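Local coordinates for protein thiosulfate sulfurtransferase (Pseudomonas aeruginosa, PDB 1YT8) that probably transfers a sulfur atom from thiosulfate to cyanide through rhodanese-like domains, of which it has four in one chain, at residues S131-E136 against A217-T222; A147-A152 against I190-G195; G165-P170 against Q236-G241. All coordinates share one frame; numbering follows the deposited sequence.

Interaction 1 of 3, residues S131-E136 against A217-T222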
loop_
_atom_site.group_PDB
_atom_site.type_symbol
_atom_site.label_atom_id
_atom_site.label_comp_id
_atom_site.label_asym_id
_atom_site.label_seq_id
_atom_site.Cartn_x
_atom_site.Cartn_y
_atom_site.Cartn_z
ATOM N N SER A 131 23.932 11.625 -0.852
ATOM C CA SER A 131 23.364 11.485 0.482
ATOM C C SER A 131 24.262 12.141 1.528
ATOM O O SER A 131 25.469 12.324 1.316
ATOM C CB SER A 131 23.133 10.006 0.829
ATOM O OG SER A 131 24.348 9.292 0.967
ATOM N N LEU A 132 23.658 12.507 2.653
ATOM C CA LEU A 132 24.362 13.142 3.762
ATOM C C LEU A 132 24.115 12.330 5.021
ATOM O O LEU A 132 23.005 11.856 5.249
ATOM C CB LEU A 132 23.843 14.563 3.978
ATOM C CG LEU A 132 24.185 15.585 2.900
ATOM C CD1 LEU A 132 23.362 16.850 3.110
ATOM C CD2 LEU A 132 25.675 15.888 2.954
ATOM N N ALA A 133 25.149 12.168 5.839
ATOM C CA ALA A 133 25.013 11.416 7.080
ATOM C C ALA A 133 24.160 12.207 8.055
ATOM O O ALA A 133 24.118 13.435 7.994
ATOM C CB ALA A 133 26.386 11.153 7.694
ATOM N N ALA A 134 23.477 11.505 8.955
ATOM C CA ALA A 134 22.655 12.176 9.959
ATOM C C ALA A 134 23.487 13.246 10.670
ATOM O O ALA A 134 23.007 14.352 10.938
ATOM C CB ALA A 134 22.145 11.166 10.973
ATOM N N GLU A 135 24.739 12.911 10.965
ATOM C CA GLU A 135 25.636 13.836 11.652
ATOM C C GLU A 135 25.958 15.063 10.814
ATOM O O GLU A 135 26.130 16.160 11.349
ATOM C CB GLU A 135 26.944 13.135 12.044
ATOM C CG GLU A 135 26.791 12.054 13.108
ATOM C CD GLU A 135 26.396 10.699 12.544
ATOM O OE1 GLU A 135 26.149 10.594 11.323
ATOM O OE2 GLU A 135 26.336 9.730 13.328
ATOM N N GLU A 136 26.052 14.882 9.501
ATOM C CA GLU A 136 26.350 16.010 8.629
ATOM C C GLU A 136 25.166 16.965 8.580
ATOM O O GLU A 136 25.343 18.183 8.575
ATOM C CB GLU A 136 26.687 15.527 7.216
ATOM C CG GLU A 136 28.031 14.823 7.115
ATOM C CD GLU A 136 28.346 14.368 5.705
ATOM O OE1 GLU A 136 27.658 13.449 5.207
ATOM O OE2 GLU A 136 29.281 14.939 5.093
ATOM N N ALA A 217 20.011 13.112 -0.211
ATOM C CA ALA A 217 19.078 12.407 0.647
ATOM C C ALA A 217 19.662 12.342 2.054
ATOM O O ALA A 217 20.885 12.292 2.219
ATOM C CB ALA A 217 18.853 10.995 0.121
ATOM N N LEU A 218 18.802 12.392 3.069
ATOM C CA LEU A 218 19.284 12.233 4.432
ATOM C C LEU A 218 19.481 10.723 4.496
ATOM O O LEU A 218 18.511 9.960 4.430
ATOM C CB LEU A 218 18.233 12.655 5.458
ATOM C CG LEU A 218 18.521 12.185 6.892
ATOM C CD1 LEU A 218 19.872 12.723 7.359
ATOM C CD2 LEU A 218 17.408 12.656 7.825
ATOM N N ARG A 219 20.731 10.289 4.608
ATOM C CA ARG A 219 21.045 8.865 4.632
ATOM C C ARG A 219 20.414 8.092 5.786
ATOM O O ARG A 219 20.718 8.326 6.949
ATOM C CB ARG A 219 22.560 8.664 4.649
ATOM C CG ARG A 219 23.003 7.231 4.408
ATOM C CD ARG A 219 24.521 7.159 4.423
ATOM N NE ARG A 219 25.095 8.154 3.520
ATOM C CZ ARG A 219 26.200 8.848 3.773
ATOM N NH1 ARG A 219 26.860 8.662 4.908
ATOM N NH2 ARG A 219 26.642 9.735 2.891
ATOM N N ASN A 220 19.529 7.165 5.432
ATOM C CA ASN A 220 18.824 6.310 6.380
ATOM C C ASN A 220 17.706 6.972 7.202
ATOM O O ASN A 220 17.222 6.398 8.173
ATOM C CB ASN A 220 19.834 5.600 7.291
ATOM C CG ASN A 220 20.870 4.814 6.497
ATOM O OD1 ASN A 220 20.607 4.390 5.365
ATOM N ND2 ASN A 220 22.044 4.607 7.085
ATOM N N GLY A 221 17.306 8.176 6.800
ATOM C CA GLY A 221 16.198 8.887 7.434
ATOM C C GLY A 221 16.048 9.006 8.942
ATOM O O GLY A 221 17.027 9.180 9.664
ATOM N N THR A 222 14.803 8.946 9.414
ATOM C CA THR A 222 14.524 9.066 10.842
ATOM C C THR A 222 15.161 7.923 11.627
ATOM O O THR A 222 15.531 8.094 12.788
ATOM C CB THR A 222 12.993 9.138 11.128
ATOM O OG1 THR A 222 12.340 7.957 10.654
ATOM C CG2 THR A 222 12.386 10.344 10.437
HETATM O O HOH W 1 23.094 8.634 8.528
#
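R219 reaches back over the edge strand and holds S131 OG side-on with two nitrogens: NE lies 2.9 Å from S131 OG, and NH2 approaches the same S131 OG at 3.0 Å. The hydroxyl oxygen sits only 2° out of the guanidinium plane, so both N-H groups converge on one atom at the edge of the group. With CG anti to the backbone N (chi1 -169°) and a bend at chi3, the R219 chain swings the guanidinium across the start of 131-136, where one face lies over the L132 carbonyl carbon and A133 N. E136 OE1 stands oblique to that plane, 4.5 Å from R219 NH2, which permits charge attraction but no directed bond.

Beneath this, the backbones pair in parallel register, S131 with A217 and L132 with L218. L132 N donates to A217 O at 2.8 Å, and R219 N returns a bond to L132 O, also at 2.8 Å. This pairing joins the outermost strand 131-132 to strand 215-218 in the five-stranded parallel sheet, order 1-5-4-2-3, of a rhodanese domain. On the face that carries L132 and L218, L218 CD1 packs 3.8 Å from A134 CA, while L132 and L218 both reach I190 of strand 188-192, the third from this edge.

The second shell fixes the helix start. A133, at the N-cap position, gives its N-H to E136 OE1 at 2.9 Å, nearly straight at 175°, on the anti lone pair. A water accepts from A134 N and donates to R219 O, bridging the first turn of helix 134-142 to the type II turn L218-G221.

Interaction 2 of 3, residues A147-A152 against I190-G195. With SO3 (sulfite ion), chain B.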
loop_
_atom_site.group_PDB
_atom_site.type_symbol
_atom_site.label_atom_id
_atom_site.label_comp_id
_atom_site.label_asym_id
_atom_site.label_seq_id
_atom_site.Cartn_x
_atom_site.Cartn_y
_atom_site.Cartn_z
ATOM N N ALA A 147 19.260 25.621 4.162
ATOM C CA ALA A 147 18.864 24.326 3.647
ATOM C C ALA A 147 17.474 23.994 4.145
ATOM O O ALA A 147 17.077 24.425 5.223
ATOM C CB ALA A 147 19.844 23.255 4.122
ATOM N N VAL A 148 16.731 23.236 3.351
ATOM C CA VAL A 148 15.400 22.815 3.757
ATOM C C VAL A 148 15.394 21.297 3.733
ATOM O O VAL A 148 16.040 20.678 2.885
ATOM C CB VAL A 148 14.295 23.370 2.821
ATOM C CG1 VAL A 148 14.225 24.889 2.956
ATOM C CG2 VAL A 148 14.557 22.969 1.379
ATOM N N ILE A 149 14.704 20.700 4.697
ATOM C CA ILE A 149 14.609 19.250 4.787
ATOM C C ILE A 149 13.170 18.907 4.441
ATOM O O ILE A 149 12.242 19.300 5.148
ATOM C CB ILE A 149 14.955 18.756 6.210
ATOM C CG1 ILE A 149 16.366 19.229 6.584
ATOM C CG2 ILE A 149 14.882 17.227 6.273
ATOM C CD1 ILE A 149 16.843 18.796 7.965
ATOM N N LEU A 150 12.995 18.189 3.337
ATOM C CA LEU A 150 11.667 17.813 2.866
ATOM C C LEU A 150 11.403 16.333 3.116
ATOM O O LEU A 150 12.171 15.473 2.682
ATOM C CB LEU A 150 11.544 18.129 1.375
ATOM C CG LEU A 150 12.061 19.522 0.982
ATOM C CD1 LEU A 150 11.848 19.736 -0.507
ATOM C CD2 LEU A 150 11.344 20.604 1.781
ATOM N N ASP A 151 10.308 16.053 3.818
ATOM C CA ASP A 151 9.911 14.693 4.167
ATOM C C ASP A 151 8.967 14.148 3.093
ATOM O O ASP A 151 7.846 14.644 2.934
ATOM C CB ASP A 151 9.219 14.714 5.528
ATOM C CG ASP A 151 9.145 13.351 6.165
ATOM O OD1 ASP A 151 8.701 12.404 5.485
ATOM O OD2 ASP A 151 9.525 13.233 7.351
ATOM N N ALA A 152 9.418 13.119 2.376
ATOM C CA ALA A 152 8.655 12.530 1.269
ATOM C C ALA A 152 7.579 11.497 1.597
ATOM O O ALA A 152 6.968 10.931 0.686
ATOM C CB ALA A 152 9.629 11.936 0.246
ATOM N N ILE A 190 17.352 18.816 1.055
ATOM C CA ILE A 190 17.606 17.504 1.632
ATOM C C ILE A 190 16.272 16.771 1.728
ATOM O O ILE A 190 15.307 17.309 2.267
ATOM C CB ILE A 190 18.211 17.650 3.044
ATOM C CG1 ILE A 190 19.535 18.417 2.959
ATOM C CG2 ILE A 190 18.422 16.277 3.671
ATOM C CD1 ILE A 190 20.097 18.834 4.308
ATOM N N VAL A 191 16.213 15.555 1.191
ATOM C CA VAL A 191 14.980 14.768 1.227
ATOM C C VAL A 191 15.136 13.590 2.186
ATOM O O VAL A 191 16.152 12.891 2.158
ATOM C CB VAL A 191 14.619 14.206 -0.179
ATOM C CG1 VAL A 191 13.271 13.487 -0.119
ATOM C CG2 VAL A 191 14.577 15.335 -1.219
ATOM N N ASN A 192 14.136 13.370 3.040
ATOM C CA ASN A 192 14.191 12.254 3.974
ATOM C C ASN A 192 12.894 11.464 3.969
ATOM O O ASN A 192 11.877 11.909 3.448
ATOM C CB ASN A 192 14.430 12.734 5.418
ATOM C CG ASN A 192 13.145 13.205 6.106
ATOM O OD1 ASN A 192 12.757 14.370 6.006
ATOM N ND2 ASN A 192 12.471 12.285 6.799
ATOM N N CYS A 193 12.964 10.269 4.536
ATOM C CA CYS A 193 11.804 9.423 4.725
ATOM C C CYS A 193 12.167 8.739 6.037
ATOM O O CYS A 193 13.010 9.267 6.774
ATOM C CB CYS A 193 11.592 8.436 3.559
ATOM S SG CYS A 193 12.674 7.006 3.437
ATOM N N ALA A 194 11.552 7.606 6.352
ATOM C CA ALA A 194 11.866 6.898 7.585
ATOM C C ALA A 194 13.132 6.068 7.435
ATOM O O ALA A 194 13.957 5.990 8.347
ATOM C CB ALA A 194 10.697 6.008 7.986
ATOM N N GLY A 195 13.270 5.445 6.272
ATOM C CA GLY A 195 14.437 4.633 6.003
ATOM C C GLY A 195 15.264 5.246 4.894
ATOM O O GLY A 195 15.919 6.274 5.092
HETATM S S SO3 B . 11.561 5.340 3.471
HETATM O O1 SO3 B . 10.628 5.726 4.556
HETATM O O2 SO3 B . 12.235 4.062 3.781
HETATM O O3 SO3 B . 10.891 5.282 2.145
HETATM O O HOH W 2 11.073 15.116 8.467
#
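I190 opens the second segment by giving its N-H to V148 O, and its own carbonyl oxygen receives L150 N at 2.7 Å. Its side chain lies on the same face of the sheet as I149, with I149 CG1 4.3 Å from I190 CB. V191 turns to the other face beside L150, and its CG1, anti to the backbone N (chi1 -176°), meets A152 CB at 4.0 Å. Helices 174-181 and 197-208 cover V191 on that face through L174, T203 and L206.

N192 continues the ladder, its N bonding to L150 O and its O accepting A152 N at 2.9 Å. The strands run 25° apart in the same direction: 188-192, the middle strand of a rhodanese sheet, lies beside its neighbour 147-151 and leads into the loop that binds sulfite, probably the active-site loop as in other rhodaneses. The N192 amide is turned 80° from the D151 carboxylate, and ND2 comes to D151 OD2 at 3.1 Å from above the carboxylate plane. The same ND2 also donates to C193 O, so two acceptors fix the amide's rotation, and a water donates to both N192 OD1 and D151 OD2. D151 OD2 also forms a salt bridge with R153.

C193 SG is bonded covalently to the sulfur of a sulfite, probably taken up from the crystallisation liquor, at 2.0 Å, an adduct consistent with a role as the sulfur-carrying cysteine of the family. A194 N donates to sulfite O1 at 2.8 Å, and G195 N reaches the same O1 at 3.2 Å; R198 N adds another hydrogen bond to the ion from the start of helix 197-208.

Interaction 3 of 3, residues G165-P170 against Q236-G241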
loop_
_atom_site.group_PDB
_atom_site.type_symbol
_atom_site.label_atom_id
_atom_site.label_comp_id
_atom_site.label_asym_id
_atom_site.label_seq_id
_atom_site.Cartn_x
_atom_site.Cartn_y
_atom_site.Cartn_z
ATOM N N GLY A 165 12.818 20.773 11.936
ATOM C CA GLY A 165 12.604 21.762 10.895
ATOM C C GLY A 165 12.067 21.201 9.591
ATOM O O GLY A 165 11.801 21.950 8.659
ATOM N N GLY A 166 11.902 19.884 9.528
ATOM C CA GLY A 166 11.406 19.250 8.317
ATOM C C GLY A 166 10.049 19.747 7.854
ATOM O O GLY A 166 9.203 20.142 8.660
ATOM N N ILE A 167 9.845 19.712 6.540
ATOM C CA ILE A 167 8.602 20.156 5.911
ATOM C C ILE A 167 8.004 18.989 5.132
ATOM O O ILE A 167 8.698 18.345 4.353
ATOM C CB ILE A 167 8.876 21.312 4.923
ATOM C CG1 ILE A 167 9.555 22.467 5.663
ATOM C CG2 ILE A 167 7.567 21.760 4.258
ATOM C CD1 ILE A 167 10.187 23.506 4.755
ATOM N N SER A 168 6.722 18.716 5.341
ATOM C CA SER A 168 6.068 17.619 4.641
ATOM C C SER A 168 5.846 17.914 3.158
ATOM O O SER A 168 5.149 18.865 2.798
ATOM C CB SER A 168 4.726 17.299 5.301
ATOM O OG SER A 168 4.007 16.342 4.541
ATOM N N VAL A 169 6.457 17.100 2.303
ATOM C CA VAL A 169 6.313 17.240 0.857
ATOM C C VAL A 169 6.325 15.831 0.263
ATOM O O VAL A 169 7.363 15.354 -0.210
ATOM C CB VAL A 169 7.469 18.061 0.227
ATOM C CG1 VAL A 169 7.162 18.343 -1.245
ATOM C CG2 VAL A 169 7.673 19.364 0.985
ATOM N N PRO A 170 5.170 15.144 0.291
ATOM C CA PRO A 170 5.040 13.784 -0.241
ATOM C C PRO A 170 5.719 13.616 -1.598
ATOM O O PRO A 170 5.658 14.501 -2.452
ATOM C CB PRO A 170 3.529 13.586 -0.305
ATOM C CG PRO A 170 3.057 14.361 0.886
ATOM C CD PRO A 170 3.866 15.640 0.765
ATOM N N GLN A 236 4.530 17.617 14.224
ATOM C CA GLN A 236 4.790 18.810 13.434
ATOM C C GLN A 236 3.750 18.985 12.334
ATOM O O GLN A 236 3.062 18.030 11.956
ATOM C CB GLN A 236 6.198 18.752 12.847
ATOM C CG GLN A 236 7.285 18.733 13.914
ATOM C CD GLN A 236 7.117 19.839 14.941
ATOM O OE1 GLN A 236 6.809 19.580 16.109
ATOM N NE2 GLN A 236 7.314 21.077 14.512
ATOM N N THR A 237 3.648 20.209 11.816
ATOM C CA THR A 237 2.658 20.530 10.797
ATOM C C THR A 237 3.178 21.361 9.617
ATOM O O THR A 237 2.385 21.880 8.835
ATOM C CB THR A 237 1.467 21.292 11.434
ATOM O OG1 THR A 237 1.938 22.521 11.996
ATOM C CG2 THR A 237 0.831 20.466 12.548
ATOM N N ARG A 238 4.496 21.502 9.490
ATOM C CA ARG A 238 5.050 22.270 8.375
ATOM C C ARG A 238 4.725 21.520 7.093
ATOM O O ARG A 238 4.947 20.312 6.994
ATOM C CB ARG A 238 6.564 22.421 8.519
ATOM C CG ARG A 238 6.997 22.868 9.900
ATOM C CD ARG A 238 8.459 23.287 9.912
ATOM N NE ARG A 238 8.973 23.357 11.275
ATOM C CZ ARG A 238 9.370 22.300 11.977
ATOM N NH1 ARG A 238 9.321 21.087 11.441
ATOM N NH2 ARG A 238 9.806 22.455 13.221
ATOM N N ARG A 239 4.205 22.236 6.107
ATOM C CA ARG A 239 3.828 21.603 4.857
ATOM C C ARG A 239 3.959 22.536 3.658
ATOM O O ARG A 239 4.008 23.758 3.808
ATOM C CB ARG A 239 2.388 21.079 4.985
ATOM C CG ARG A 239 1.727 20.690 3.676
ATOM C CD ARG A 239 0.843 19.455 3.817
ATOM N NE ARG A 239 -0.135 19.550 4.897
ATOM C CZ ARG A 239 -1.113 18.666 5.090
ATOM N NH1 ARG A 239 -1.241 17.626 4.272
ATOM N NH2 ARG A 239 -1.960 18.816 6.101
ATOM N N PHE A 240 4.033 21.947 2.469
ATOM C CA PHE A 240 4.138 22.713 1.239
ATOM C C PHE A 240 2.869 23.546 1.081
ATOM O O PHE A 240 1.853 23.281 1.728
ATOM C CB PHE A 240 4.287 21.766 0.042
ATOM C CG PHE A 240 3.086 20.887 -0.192
ATOM C CD1 PHE A 240 1.977 21.367 -0.886
ATOM C CD2 PHE A 240 3.052 19.588 0.308
ATOM C CE1 PHE A 240 0.851 20.564 -1.078
ATOM C CE2 PHE A 240 1.934 18.777 0.124
ATOM C CZ PHE A 240 0.831 19.264 -0.569
ATOM N N GLY A 241 2.930 24.544 0.210
ATOM C CA GLY A 241 1.770 25.382 -0.015
ATOM C C GLY A 241 1.401 25.424 -1.484
ATOM O O GLY A 241 1.996 24.720 -2.307
#
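R238 lies along the glycine pair G165-G166, its chain extended from CG to NE and its guanidinium laid with one face against G165, whose CA stands 3.3 Å from the plane. From this position NH1 points at the G166 carbonyl and donates to G166 O at 2.9 Å. The acceptor is used in its carbonyl plane, on a lone pair, and lies close to the guanidinium plane, 15° out of it. The aliphatic part of the same side chain shares this track: R238 CD is 3.5 Å from G166 O, and R238 CB meets I167 CG1 with the two side chains crossing at about a right angle.

F240 is turned differently. Its CG stands between the backbone N and the carbonyl carbon (chi1 64°), which brings the ring's edge, not its face, to 165-170: F240 CD2 is 3.3 Å from S168 O, and F240 CE2 is 3.7 Å from P170 CD. One ring face is met by R239 CG of its own segment. I167 CG2 packs on the R239 backbone, 3.7 Å from R239 C.

The backbones meet at a single bridge, S168 with R239. S168 N donates to R238 O, while F240 N closes a longer bond of 3.3 Å to S168 O. In this way the loop between helices 221-227 and 245-262 lies along strand 167-168, the outermost strand on this side of the rhodanese sheet.

G166 O also accepts from Y158 OH, and E233 both forms a salt bridge with R238 NH2 and accepts from G165 N. Held by a carboxylate and a carbonyl, the guanidinium is probably restricted in its rotation, and its positive charge is probably balanced by E233.

All three interactions reach one five-stranded parallel sheet. Interaction 2 is its buried core, whereas interactions 1 and 3 are partly buried and concern its outermost strands, 131-132 and 167-168; their centres lie about 18 Å apart. Interaction 2 touches both: L218 N and V191 O are 2.8 Å apart, a probable hydrogen bond to interaction 1, and I149 O and I167 N, also 2.8 Å apart, probably bond toward interaction 3. Chemistry follows place. The core combines a regular backbone ladder and apolar side chains with a polar end at the sulfite-bearing loop; each border has fewer backbone bonds and an arginine, gripping a hydroxyl in 131-136/217-222 but a carbonyl in 165-170/236-241.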